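Local atomic coordinates of dihydrodipicolinate synthase (Bacteroides thetaiotaomicron, PDB entry 4XKY), a protein that probably condenses pyruvate with aspartate semialdehyde through a Schiff base on the route to diaminopimelate and lysine, and may instead or also act as an N-acetylneuraminate lyase. Residues Pro10-Pro15 with Met60-Asn65; His40-Leu45 with Lys64-Ile69; Thr14-Asp19 with Gln52-Lys57; Asn90-Ala95 with Asp101-Ala106; Gly261-Leu266 with Asp274-Pro279. All coordinates share one frame; numbering follows the deposited sequence.

Contact 1: residues Pro10-Pro15 with Met60-Asn65; sequences PPLVTP and MEMIKN
The flat group that meets Met62 here is the peptide after Val13. Methyl CE of Met62 comes to its oxygen end, with CE 3.4 Å from Val13 O and tilted out of the peptide plane. A second flat group, the Asn65 amide, uses its ND2 edge within the helix. ND2 of Asn65 gives a hydrogen bond to Glu61 O at 3.0 Å, and that oxygen lies in the amide plane. Asn65 N reaches the same oxygen from the opposite face of its carbonyl, so two donors grip it.

From the helix, all the touching is done by Met62. CG stands anti to the backbone N (chi1 179°), which carries the chain from the helix towards the 10-15 loop. A bend at chi2 then leads SD of Met62 past Thr14, 4.1 Å from its CG2. The methyl CE of Met62 ends 4.1 Å from CB of Leu12. The ring of Pro15 lies a little farther off, its CD 4.4 Å from SD of Met62. Leu27 of helix 24-36 also packs on Met62. Cut back to an alanine, Met62 would no longer reach the loop, which would probably leave a gap against Leu12 and Thr14. Thr14 OG1 is hydrogen-bonded to Gly49 O. No hydrogen bond crosses between the segments. The join is van der Waals packing of a buried thioether against hydrocarbon and one backbone carbonyl oxygen.

Contact 2: residues His40-Leu45 with Lys64-Ile69; sequences HALFVL and KNTCRI
Val44 and Thr66 mark the closest passage of the two backbones, with their CA atoms 7.9 Å apart. Residues 42-44 form a strand, and residues 64-69 belong to helix 56-70. At this spacing only side chains bridge the gap, and no hydrogen bond crosses it. Leu42 and Val44 point toward the helix. Phe43, between them, points away, and its ring packs on Leu77 and Cys79 of the next strand and on Val208, a predicted pyruvate-binding residue.

The main touch is methyl on methyl: CG1 of Val44 is 3.6 Å from CG2 of Thr66. The two side chains pass alongside each other, running opposite ways. CG1 of Val44 lies anti to the carbonyl carbon (chi1 -54°), which turns this branch to the helix. CG1 of Val44 is also 3.7 Å from OG1 of Thr66, so it rests against both branches of the threonine. The hydroxyl's bond is made to Met62 O one turn earlier, not across the contact. Leu42 adds a looser touch, with CD1 4.2 Å from CG2 of Thr66.

On the helix, Arg68 NH2 holds Asn65 OD1 at 2.8 Å. The N-H points almost straight at the oxygen (174°), on a lone pair in the carbonyl plane, and OD1 lies in the guanidinium plane too. The strand 42-44, helix 56-70 and strand 76-79 form a beta-alpha-beta unit. A helix laid against the outer face of a parallel strand is typical of the TIM barrel, the fold of the DapA family.

Contact 3: residues Thr14-Asp19 with Gln52-Lys57; sequences TPLLDD and QSLSYK
A single water joins Asp19 to Ser55 where no direct hydrogen bond spans the segments. It donates to Asp19 O at 2.8 Å and accepts from Ser55 N at 3.0 Å. Ser55 is the N-cap of helix 56-70, one of the outer helices of the TIM barrel, and its OG caps Leu58 N. In 14-19 the chain turns a corner at Leu17; Leu17 and Asp18 both face Val21, a classic beta bulge.

The dry part of the contact centres on Leu54. Its two methyls go to different partners. CD1 meets Thr14 tip to tip. The Leu54 and Leu16 side chains cross, with CD2 of Leu54 4.2 Å from CD1 of Leu16. CD2 of Leu54 also lies 4.2 Å from Asp19 O, close beside the water bridge. The carboxylate of Asp19 turns to another loop, where OD1 accepts from Ala278 N.

A neighbouring subunit covers part of the 52-57 segment: one of its acidic side chains accepts from Tyr56 N, and one of its aromatic rings meets the Tyr56 ring with the planes at about 65°. The tightest touch between the segments is Thr14 CG2 against Leu54 CD1, at 3.6 Å.

Contact 4: residues Asn90-Ala95 with Asp101-Ala106; sequences NLACLA and DAVVSA
Val103 is the residue of 101-106 that reaches the helix, where it meets Ala92 and Ala95. Asp101 comes first and points away. Its OD1 accepts from Val76 N, which ties the start of this strand to the one before. Ala102 also points away from the helix and packs on Leu77 and Phe134 of the strands to both sides.

Val103 then turns toward the helix. CG1 carries the contact, with CG1 4.1 Å from CB of Ala92. It is as near to CA of Ala92, also 4.1 Å, so the methyl rests on backbone as well as side chain. CB of Ala95, three residues on, stands 4.4 Å from the same CG1. The valine has CG1 anti to its carbonyl carbon (chi1 -66°), and this sets CG1 over the gap between the two alanine methyls.

Val104 faces the other way, against Leu77 and Tyr136, a predicted catalytic residue. Ser105 O accepts from Tyr122 OH.

The backbones come close here, the CA atoms of Ala92 and Val103 being 6.5 Å apart. Ala92 and Ala95 carry little side chain to hold them farther apart. This packs helix 85-97 on strand 102-105 within one beta-alpha-beta unit of the barrel. No polar side-chain atom touches across the contact. It is a small, buried hydrocarbon join that holds by van der Waals packing of one valine methyl on two alanines and lacks any hydrogen bond between the segments.

Contact 5: residues Gly261-Leu266 with Asp274-Pro279; sequences GLKCAL and DYVAAP
Lys263 runs out from its helix across Val276, and the two side chains cross. CD of Lys263 lies 4.0 Å from CG2 of Val276. Beyond CG the lysine chain is extended, and it ends at the carbonyl of Tyr275. NZ of Lys263 gives a hydrogen bond to Tyr275 O at 3.0 Å, arriving nearly along the C=O axis (162°). CG sits anti to the carbonyl carbon (chi1 -82°), which starts the chain off toward the loop.

The ammonium has two more partners. It makes a salt bridge with Glu50 OE2 and a hydrogen bond with Thr14 O. This residue is buried, so these bonds probably steady its charge. With a leucine in its place, Glu50 would probably be left without its positive mate, and the oxygens of Thr14 and Tyr275 would lose a shared donor.

Asp274 comes against the helix backbone. Its CB is 3.3 Å from Lys263 O, while its OD2 makes a salt bridge with Arg288. The CA atoms of Lys263 and Asp274 are only 4.6 Å apart. The loop thus folds back on helix 257-268, in the helical C-terminal part that follows the barrel in the DapA family.

Contacts 1 and 2 lie side by side on helix 56-70, their centres about 6 Å apart. Leu12 N and Phe43 O, 2.9 Å apart, probably hydrogen-bond and tie their other segments together. Contact 3 takes up the same loop at Thr14. Tyr56 OH in contact 3 is 2.7 Å from Asn90 ND2 in contact 4, a probable hydrogen bond. The Lys263 NZ bond to Thr14 O, 2.7 Å, joins contact 5 to contacts 1 and 3. Contacts 4 and 5 do not touch. Contact 1 is near the predicted pyruvate site, the side chains of Val13 and Thr48 being about 4 Å apart. In contact 4, the Val103 side chain is about 12 Å from that of Lys164, the predicted Schiff-base lysine.

Contact 1: residues Pro10-Pro15 with Met60-Asn65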
# COMPACT_ATOMS: atom_id res chain seq x y z
N PRO A 10 -16.66 13.20 22.09
CA PRO A 10 -16.00 11.93 22.30
C PRO A 10 -16.65 10.81 21.52
O PRO A 10 -17.89 10.70 21.53
CB PRO A 10 -16.16 11.65 23.79
CG PRO A 10 -17.21 12.59 24.26
CD PRO A 10 -17.23 13.75 23.33
N PRO A 11 -15.83 10.01 20.83
CA PRO A 11 -16.23 8.74 20.29
C PRO A 11 -16.27 7.75 21.45
O PRO A 11 -15.23 7.25 21.90
CB PRO A 11 -15.12 8.41 19.29
CG PRO A 11 -13.90 9.05 19.88
CD PRO A 11 -14.37 10.20 20.76
N LEU A 12 -17.48 7.49 21.94
CA LEU A 12 -17.63 6.59 23.07
C LEU A 12 -17.10 5.19 22.78
O LEU A 12 -17.28 4.67 21.70
CB LEU A 12 -19.09 6.48 23.50
CG LEU A 12 -19.65 7.55 24.44
CD1 LEU A 12 -19.59 8.89 23.74
CD2 LEU A 12 -21.09 7.25 24.77
N VAL A 13 -16.45 4.59 23.78
CA VAL A 13 -16.24 3.16 23.77
C VAL A 13 -17.62 2.51 23.92
O VAL A 13 -18.57 3.15 24.40
CB VAL A 13 -15.27 2.68 24.89
CG1 VAL A 13 -13.90 3.31 24.73
CG2 VAL A 13 -15.78 3.01 26.27
N THR A 14 -17.73 1.27 23.43
CA THR A 14 -18.91 0.46 23.61
C THR A 14 -18.52 -0.45 24.78
O THR A 14 -17.77 -1.39 24.60
CB THR A 14 -19.28 -0.34 22.34
OG1 THR A 14 -19.51 0.56 21.23
CG2 THR A 14 -20.53 -1.19 22.57
N PRO A 15 -18.97 -0.12 26.00
CA PRO A 15 -18.58 -0.94 27.16
C PRO A 15 -19.29 -2.27 27.11
O PRO A 15 -20.47 -2.33 26.77
CB PRO A 15 -19.02 -0.13 28.37
CG PRO A 15 -19.66 1.11 27.86
CD PRO A 15 -19.84 1.00 26.37
N MET A 60 -27.12 -2.20 17.85
CA MET A 60 -28.45 -1.63 18.11
C MET A 60 -28.67 -1.30 19.58
O MET A 60 -29.20 -0.25 19.90
CB MET A 60 -29.56 -2.53 17.58
CG MET A 60 -29.55 -2.55 16.06
SD MET A 60 -30.81 -3.52 15.19
CE MET A 60 -30.85 -5.06 16.11
N GLU A 61 -28.23 -2.18 20.47
CA GLU A 61 -28.32 -1.91 21.90
C GLU A 61 -27.51 -0.70 22.33
O GLU A 61 -27.94 0.05 23.19
CB GLU A 61 -27.92 -3.14 22.70
CG GLU A 61 -28.86 -4.30 22.45
CD GLU A 61 -28.53 -5.53 23.26
OE1 GLU A 61 -27.49 -5.55 23.94
OE2 GLU A 61 -29.32 -6.50 23.18
N MET A 62 -26.34 -0.49 21.72
CA MET A 62 -25.54 0.66 22.07
C MET A 62 -26.29 1.93 21.70
O MET A 62 -26.31 2.87 22.47
CB MET A 62 -24.20 0.64 21.37
CG MET A 62 -23.28 1.84 21.65
SD MET A 62 -22.85 2.03 23.40
CE MET A 62 -21.79 3.46 23.32
N ILE A 63 -26.86 1.97 20.50
CA ILE A 63 -27.63 3.11 20.06
C ILE A 63 -28.82 3.39 20.98
O ILE A 63 -29.00 4.53 21.43
CB ILE A 63 -28.13 2.89 18.63
CG1 ILE A 63 -26.95 2.94 17.66
CG2 ILE A 63 -29.18 3.93 18.21
CD1 ILE A 63 -27.26 2.35 16.31
N LYS A 64 -29.63 2.37 21.24
CA LYS A 64 -30.82 2.51 22.07
C LYS A 64 -30.47 2.97 23.47
O LYS A 64 -30.98 3.98 23.94
CB LYS A 64 -31.61 1.21 22.17
CG LYS A 64 -32.23 0.67 20.88
CD LYS A 64 -33.28 -0.40 21.21
CE LYS A 64 -33.36 -1.55 20.22
NZ LYS A 64 -32.28 -2.56 20.44
N ASN A 65 -29.60 2.24 24.16
CA ASN A 65 -29.19 2.69 25.51
C ASN A 65 -28.56 4.07 25.54
O ASN A 65 -28.81 4.84 26.48
CB ASN A 65 -28.26 1.68 26.19
CG ASN A 65 -29.00 0.48 26.71
OD1 ASN A 65 -29.50 0.49 27.83
ND2 ASN A 65 -29.13 -0.54 25.87

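Contact 2: residues His40-Leu45 with Lys64-Ile69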
# COMPACT_ATOMS: atom_id res chain seq x y z
N HIS A 40 -19.64 18.33 24.22
CA HIS A 40 -20.76 18.93 23.47
C HIS A 40 -21.61 17.95 22.71
O HIS A 40 -22.67 18.32 22.27
CB HIS A 40 -20.25 20.04 22.54
CG HIS A 40 -19.38 21.03 23.25
ND1 HIS A 40 -19.77 22.32 23.49
CD2 HIS A 40 -18.16 20.88 23.83
CE1 HIS A 40 -18.82 22.95 24.17
NE2 HIS A 40 -17.83 22.09 24.38
N ALA A 41 -21.17 16.72 22.56
CA ALA A 41 -21.98 15.71 21.92
C ALA A 41 -21.39 14.36 22.22
O ALA A 41 -20.30 14.27 22.75
CB ALA A 41 -22.04 15.94 20.42
N LEU A 42 -22.15 13.33 21.90
CA LEU A 42 -21.72 11.94 22.02
C LEU A 42 -21.76 11.29 20.65
O LEU A 42 -22.78 11.38 19.94
CB LEU A 42 -22.69 11.17 22.92
CG LEU A 42 -23.02 11.83 24.25
CD1 LEU A 42 -24.03 10.98 25.00
CD2 LEU A 42 -21.78 12.01 25.10
N PHE A 43 -20.67 10.61 20.30
CA PHE A 43 -20.54 9.95 19.03
C PHE A 43 -20.44 8.46 19.29
O PHE A 43 -19.49 8.00 19.94
CB PHE A 43 -19.32 10.50 18.29
CG PHE A 43 -19.01 9.77 17.02
CD1 PHE A 43 -20.02 9.38 16.15
CD2 PHE A 43 -17.71 9.45 16.70
CE1 PHE A 43 -19.72 8.68 14.99
CE2 PHE A 43 -17.40 8.76 15.52
CZ PHE A 43 -18.41 8.38 14.67
N VAL A 44 -21.44 7.71 18.85
CA VAL A 44 -21.41 6.27 19.09
C VAL A 44 -21.14 5.47 17.83
O VAL A 44 -21.47 5.89 16.72
CB VAL A 44 -22.67 5.73 19.79
CG1 VAL A 44 -22.91 6.51 21.09
CG2 VAL A 44 -23.90 5.80 18.90
N LEU A 45 -20.55 4.30 18.09
CA LEU A 45 -20.17 3.31 17.08
C LEU A 45 -19.06 3.76 16.12
O LEU A 45 -18.99 3.29 15.01
CB LEU A 45 -21.42 2.82 16.33
CG LEU A 45 -22.44 2.13 17.25
CD1 LEU A 45 -23.61 1.62 16.43
CD2 LEU A 45 -21.84 0.97 18.01
N LYS A 64 -29.63 2.37 21.24
CA LYS A 64 -30.82 2.51 22.07
C LYS A 64 -30.47 2.97 23.47
O LYS A 64 -30.98 3.98 23.94
CB LYS A 64 -31.61 1.21 22.17
CG LYS A 64 -32.23 0.67 20.88
CD LYS A 64 -33.28 -0.40 21.21
CE LYS A 64 -33.36 -1.55 20.22
NZ LYS A 64 -32.28 -2.56 20.44
N ASN A 65 -29.60 2.24 24.16
CA ASN A 65 -29.19 2.69 25.51
C ASN A 65 -28.56 4.07 25.54
O ASN A 65 -28.81 4.84 26.48
CB ASN A 65 -28.26 1.68 26.19
CG ASN A 65 -29.00 0.48 26.71
OD1 ASN A 65 -29.50 0.49 27.83
ND2 ASN A 65 -29.13 -0.54 25.87
N THR A 66 -27.71 4.41 24.56
CA THR A 66 -27.07 5.73 24.58
C THR A 66 -28.15 6.87 24.48
O THR A 66 -28.10 7.86 25.20
CB THR A 66 -26.00 5.88 23.49
OG1 THR A 66 -24.94 4.94 23.72
CG2 THR A 66 -25.42 7.26 23.54
N CYS A 67 -29.11 6.71 23.58
CA CYS A 67 -30.16 7.73 23.44
C CYS A 67 -31.03 7.77 24.70
O CYS A 67 -31.32 8.85 25.18
CB CYS A 67 -31.03 7.48 22.23
SG CYS A 67 -30.19 7.56 20.65
N ARG A 68 -31.38 6.61 25.26
CA ARG A 68 -32.17 6.55 26.49
C ARG A 68 -31.47 7.31 27.62
O ARG A 68 -32.07 8.16 28.29
CB ARG A 68 -32.41 5.10 26.95
CG ARG A 68 -33.12 5.00 28.30
CD ARG A 68 -33.35 3.57 28.80
NE ARG A 68 -32.09 2.84 28.91
CZ ARG A 68 -31.20 2.99 29.89
NH1 ARG A 68 -31.40 3.83 30.90
NH2 ARG A 68 -30.09 2.28 29.85
N ILE A 69 -30.20 6.99 27.81
CA ILE A 69 -29.44 7.52 28.95
C ILE A 69 -29.16 9.01 28.79
O ILE A 69 -29.23 9.76 29.76
CB ILE A 69 -28.11 6.76 29.16
CG1 ILE A 69 -28.39 5.30 29.49
CG2 ILE A 69 -27.29 7.41 30.28
CD1 ILE A 69 -27.18 4.40 29.33

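Contact 3: residues Thr14-Asp19 with Gln52-Lys57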
# COMPACT_ATOMS: atom_id res chain seq x y z
N THR A 14 -17.73 1.27 23.43
CA THR A 14 -18.91 0.46 23.61
C THR A 14 -18.52 -0.45 24.78
O THR A 14 -17.77 -1.39 24.60
CB THR A 14 -19.28 -0.34 22.34
OG1 THR A 14 -19.51 0.56 21.23
CG2 THR A 14 -20.53 -1.19 22.57
N PRO A 15 -18.97 -0.12 26.00
CA PRO A 15 -18.58 -0.94 27.16
C PRO A 15 -19.29 -2.27 27.11
O PRO A 15 -20.47 -2.33 26.77
CB PRO A 15 -19.02 -0.13 28.37
CG PRO A 15 -19.66 1.11 27.86
CD PRO A 15 -19.84 1.00 26.37
N LEU A 16 -18.52 -3.32 27.38
CA LEU A 16 -18.95 -4.71 27.25
C LEU A 16 -18.75 -5.49 28.54
O LEU A 16 -17.78 -5.27 29.28
CB LEU A 16 -18.10 -5.36 26.18
CG LEU A 16 -18.20 -4.71 24.81
CD1 LEU A 16 -17.25 -5.47 23.90
CD2 LEU A 16 -19.64 -4.75 24.29
N LEU A 17 -19.67 -6.41 28.82
CA LEU A 17 -19.43 -7.44 29.86
C LEU A 17 -18.87 -8.70 29.24
O LEU A 17 -18.25 -9.51 29.91
CB LEU A 17 -20.74 -7.77 30.60
CG LEU A 17 -21.35 -6.62 31.40
CD1 LEU A 17 -22.60 -7.08 32.16
CD2 LEU A 17 -20.33 -6.09 32.41
N ASP A 18 -19.16 -8.90 27.96
CA ASP A 18 -18.67 -10.06 27.22
C ASP A 18 -18.72 -9.70 25.74
O ASP A 18 -19.16 -8.60 25.41
CB ASP A 18 -19.50 -11.32 27.53
CG ASP A 18 -18.77 -12.63 27.17
OD1 ASP A 18 -17.56 -12.60 26.91
OD2 ASP A 18 -19.41 -13.69 27.13
N ASP A 19 -18.25 -10.60 24.88
CA ASP A 19 -18.07 -10.30 23.48
C ASP A 19 -19.36 -9.76 22.87
O ASP A 19 -19.32 -8.90 22.01
CB ASP A 19 -17.62 -11.53 22.68
CG ASP A 19 -16.28 -12.09 23.14
OD1 ASP A 19 -15.28 -11.38 23.17
OD2 ASP A 19 -16.23 -13.28 23.47
N GLN A 52 -17.40 -2.29 13.87
CA GLN A 52 -17.25 -3.36 12.89
C GLN A 52 -17.21 -4.75 13.54
O GLN A 52 -17.77 -5.70 12.98
CB GLN A 52 -15.98 -3.15 12.09
CG GLN A 52 -14.72 -3.22 12.95
CD GLN A 52 -13.59 -2.38 12.40
OE1 GLN A 52 -13.67 -1.84 11.30
NE2 GLN A 52 -12.51 -2.26 13.18
N SER A 53 -16.57 -4.85 14.71
CA SER A 53 -16.30 -6.16 15.33
C SER A 53 -17.45 -6.67 16.22
O SER A 53 -17.47 -7.81 16.66
CB SER A 53 -14.96 -6.14 16.07
OG SER A 53 -15.11 -5.53 17.34
N LEU A 54 -18.44 -5.81 16.44
CA LEU A 54 -19.63 -6.13 17.24
C LEU A 54 -20.75 -6.64 16.37
O LEU A 54 -20.86 -6.28 15.22
CB LEU A 54 -20.12 -4.89 17.97
CG LEU A 54 -19.10 -4.29 18.94
CD1 LEU A 54 -19.70 -3.12 19.67
CD2 LEU A 54 -18.53 -5.31 19.91
N SER A 55 -21.58 -7.50 16.94
CA SER A 55 -22.75 -7.99 16.25
C SER A 55 -23.75 -6.85 15.99
O SER A 55 -23.71 -5.80 16.63
CB SER A 55 -23.43 -9.07 17.09
OG SER A 55 -24.15 -8.48 18.17
N TYR A 56 -24.64 -7.07 15.03
CA TYR A 56 -25.70 -6.10 14.75
C TYR A 56 -26.55 -5.84 15.96
O TYR A 56 -26.90 -4.71 16.24
CB TYR A 56 -26.63 -6.64 13.66
CG TYR A 56 -27.27 -5.53 12.88
CD1 TYR A 56 -26.49 -4.73 12.05
CD2 TYR A 56 -28.63 -5.27 12.97
CE1 TYR A 56 -27.05 -3.71 11.32
CE2 TYR A 56 -29.20 -4.24 12.23
CZ TYR A 56 -28.39 -3.46 11.41
OH TYR A 56 -28.87 -2.43 10.65
N LYS A 57 -26.90 -6.89 16.69
CA LYS A 57 -27.66 -6.72 17.91
C LYS A 57 -26.98 -5.76 18.87
O LYS A 57 -27.61 -4.84 19.40
CB LYS A 57 -27.87 -8.08 18.58
CG LYS A 57 -28.70 -8.04 19.85
CD LYS A 57 -28.55 -9.34 20.63
CE LYS A 57 -27.40 -9.28 21.62
NZ LYS A 57 -27.11 -10.62 22.20
O HOH W 1 -20.61 -8.87 19.47

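Contact 4: residues Asn90-Ala95 with Asp101-Ala106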
# COMPACT_ATOMS: atom_id res chain seq x y z
N ASN A 90 -30.90 0.86 7.93
CA ASN A 90 -31.63 0.35 9.08
C ASN A 90 -31.10 0.96 10.40
O ASN A 90 -31.89 1.28 11.30
CB ASN A 90 -31.59 -1.19 9.09
CG ASN A 90 -32.30 -1.78 10.29
OD1 ASN A 90 -33.53 -1.79 10.35
ND2 ASN A 90 -31.54 -2.28 11.26
N LEU A 91 -29.79 1.14 10.53
CA LEU A 91 -29.25 1.72 11.75
C LEU A 91 -29.63 3.18 11.86
O LEU A 91 -29.92 3.66 12.98
CB LEU A 91 -27.73 1.61 11.84
CG LEU A 91 -27.14 0.22 12.03
CD1 LEU A 91 -25.62 0.31 12.06
CD2 LEU A 91 -27.65 -0.44 13.31
N ALA A 92 -29.60 3.88 10.72
CA ALA A 92 -30.04 5.28 10.68
C ALA A 92 -31.49 5.42 11.14
O ALA A 92 -31.77 6.28 11.95
CB ALA A 92 -29.89 5.88 9.29
N CYS A 93 -32.40 4.58 10.64
CA CYS A 93 -33.81 4.63 11.08
C CYS A 93 -33.99 4.33 12.57
O CYS A 93 -34.80 4.96 13.25
CB CYS A 93 -34.68 3.70 10.23
SG CYS A 93 -34.65 4.22 8.49
N LEU A 94 -33.22 3.37 13.06
CA LEU A 94 -33.23 3.04 14.47
C LEU A 94 -32.75 4.24 15.27
O LEU A 94 -33.40 4.66 16.22
CB LEU A 94 -32.32 1.84 14.72
CG LEU A 94 -32.21 1.52 16.21
CD1 LEU A 94 -33.40 0.68 16.62
CD2 LEU A 94 -30.91 0.83 16.56
N ALA A 95 -31.62 4.81 14.87
CA ALA A 95 -31.14 6.06 15.45
C ALA A 95 -32.23 7.14 15.49
O ALA A 95 -32.47 7.72 16.56
CB ALA A 95 -29.92 6.58 14.70
N ASP A 101 -29.60 12.63 16.88
CA ASP A 101 -29.65 13.88 16.13
C ASP A 101 -28.97 13.86 14.77
O ASP A 101 -29.28 14.68 13.90
CB ASP A 101 -29.02 14.96 16.99
CG ASP A 101 -29.71 15.08 18.33
OD1 ASP A 101 -29.37 14.32 19.28
OD2 ASP A 101 -30.61 15.93 18.42
N ALA A 102 -28.04 12.95 14.58
CA ALA A 102 -27.35 12.90 13.32
C ALA A 102 -26.71 11.55 13.13
O ALA A 102 -26.53 10.82 14.09
CB ALA A 102 -26.30 14.01 13.25
N VAL A 103 -26.37 11.26 11.88
CA VAL A 103 -25.67 10.05 11.53
C VAL A 103 -24.34 10.42 10.88
O VAL A 103 -24.17 11.53 10.36
CB VAL A 103 -26.53 9.13 10.64
CG1 VAL A 103 -27.73 8.63 11.44
CG2 VAL A 103 -26.97 9.84 9.35
N VAL A 104 -23.40 9.48 10.96
CA VAL A 104 -22.04 9.68 10.48
C VAL A 104 -21.75 8.51 9.54
O VAL A 104 -22.03 7.37 9.89
CB VAL A 104 -21.05 9.66 11.66
CG1 VAL A 104 -19.63 9.97 11.20
CG2 VAL A 104 -21.48 10.66 12.72
N SER A 105 -21.23 8.79 8.36
CA SER A 105 -21.12 7.75 7.35
C SER A 105 -19.86 7.85 6.52
O SER A 105 -19.53 8.92 6.00
CB SER A 105 -22.31 7.86 6.41
OG SER A 105 -22.01 7.25 5.17
N ALA A 106 -19.18 6.72 6.37
CA ALA A 106 -18.10 6.56 5.40
C ALA A 106 -18.56 5.57 4.36
O ALA A 106 -19.27 4.62 4.68
CB ALA A 106 -16.84 6.03 6.07

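Contact 5: residues Gly261-Leu266 with Asp274-Pro279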
# COMPACT_ATOMS: atom_id res chain seq x y z
N GLY A 261 -5.75 0.01 25.82
CA GLY A 261 -5.28 0.93 26.82
C GLY A 261 -6.36 1.84 27.33
O GLY A 261 -6.53 1.99 28.55
N LEU A 262 -7.09 2.45 26.41
CA LEU A 262 -8.24 3.28 26.77
C LEU A 262 -9.22 2.53 27.65
O LEU A 262 -9.59 2.98 28.70
CB LEU A 262 -8.97 3.71 25.51
CG LEU A 262 -10.04 4.78 25.65
CD1 LEU A 262 -9.41 6.05 26.18
CD2 LEU A 262 -10.67 5.04 24.29
N LYS A 263 -9.63 1.35 27.21
CA LYS A 263 -10.59 0.58 27.99
C LYS A 263 -10.01 0.11 29.35
O LYS A 263 -10.70 0.13 30.36
CB LYS A 263 -11.14 -0.58 27.16
CG LYS A 263 -12.27 -0.19 26.21
CD LYS A 263 -13.05 -1.44 25.81
CE LYS A 263 -14.38 -1.09 25.20
NZ LYS A 263 -15.19 -2.30 24.82
N CYS A 264 -8.74 -0.30 29.37
CA CYS A 264 -8.09 -0.65 30.62
C CYS A 264 -8.13 0.56 31.59
O CYS A 264 -8.56 0.45 32.76
CB CYS A 264 -6.66 -1.07 30.34
SG CYS A 264 -5.82 -1.67 31.80
N ALA A 265 -7.74 1.73 31.07
CA ALA A 265 -7.74 2.94 31.88
C ALA A 265 -9.13 3.27 32.40
O ALA A 265 -9.24 3.62 33.57
CB ALA A 265 -7.20 4.12 31.11
N LEU A 266 -10.15 3.16 31.55
CA LEU A 266 -11.55 3.40 31.94
C LEU A 266 -11.98 2.51 33.12
O LEU A 266 -12.67 2.98 34.04
CB LEU A 266 -12.53 3.26 30.76
CG LEU A 266 -12.42 4.37 29.69
CD1 LEU A 266 -13.28 4.05 28.48
CD2 LEU A 266 -12.76 5.77 30.18
N ASP A 274 -13.54 -2.99 31.22
CA ASP A 274 -12.45 -2.97 30.24
C ASP A 274 -12.57 -4.07 29.21
O ASP A 274 -11.66 -4.25 28.38
CB ASP A 274 -11.09 -3.09 30.95
CG ASP A 274 -11.04 -4.25 31.94
OD1 ASP A 274 -12.07 -4.93 32.19
OD2 ASP A 274 -9.95 -4.51 32.47
N TYR A 275 -13.66 -4.83 29.23
CA TYR A 275 -13.74 -6.00 28.32
C TYR A 275 -13.65 -5.57 26.84
O TYR A 275 -14.31 -4.61 26.43
CB TYR A 275 -15.03 -6.82 28.55
CG TYR A 275 -14.94 -8.20 27.95
CD1 TYR A 275 -14.42 -9.26 28.68
CD2 TYR A 275 -15.34 -8.44 26.63
CE1 TYR A 275 -14.32 -10.51 28.13
CE2 TYR A 275 -15.22 -9.69 26.07
CZ TYR A 275 -14.72 -10.71 26.84
OH TYR A 275 -14.59 -11.97 26.37
N VAL A 276 -12.88 -6.33 26.05
CA VAL A 276 -12.68 -6.06 24.61
C VAL A 276 -13.19 -7.25 23.78
O VAL A 276 -12.93 -8.40 24.11
CB VAL A 276 -11.19 -5.81 24.29
CG1 VAL A 276 -10.97 -5.65 22.80
CG2 VAL A 276 -10.68 -4.58 25.03
N ALA A 277 -13.95 -6.98 22.71
CA ALA A 277 -14.61 -8.06 22.00
C ALA A 277 -13.60 -8.83 21.16
O ALA A 277 -12.74 -8.22 20.52
CB ALA A 277 -15.67 -7.51 21.05
N ALA A 278 -13.76 -10.13 21.13
CA ALA A 278 -13.07 -10.98 20.18
C ALA A 278 -13.22 -10.41 18.76
O ALA A 278 -14.29 -9.91 18.40
CB ALA A 278 -13.63 -12.39 20.24
N PRO A 279 -12.17 -10.51 17.94
CA PRO A 279 -10.96 -11.30 18.16
C PRO A 279 -9.88 -10.73 19.10
O PRO A 279 -8.87 -11.41 19.34
CB PRO A 279 -10.35 -11.37 16.76
CG PRO A 279 -10.74 -10.06 16.13
CD PRO A 279 -12.10 -9.72 16.70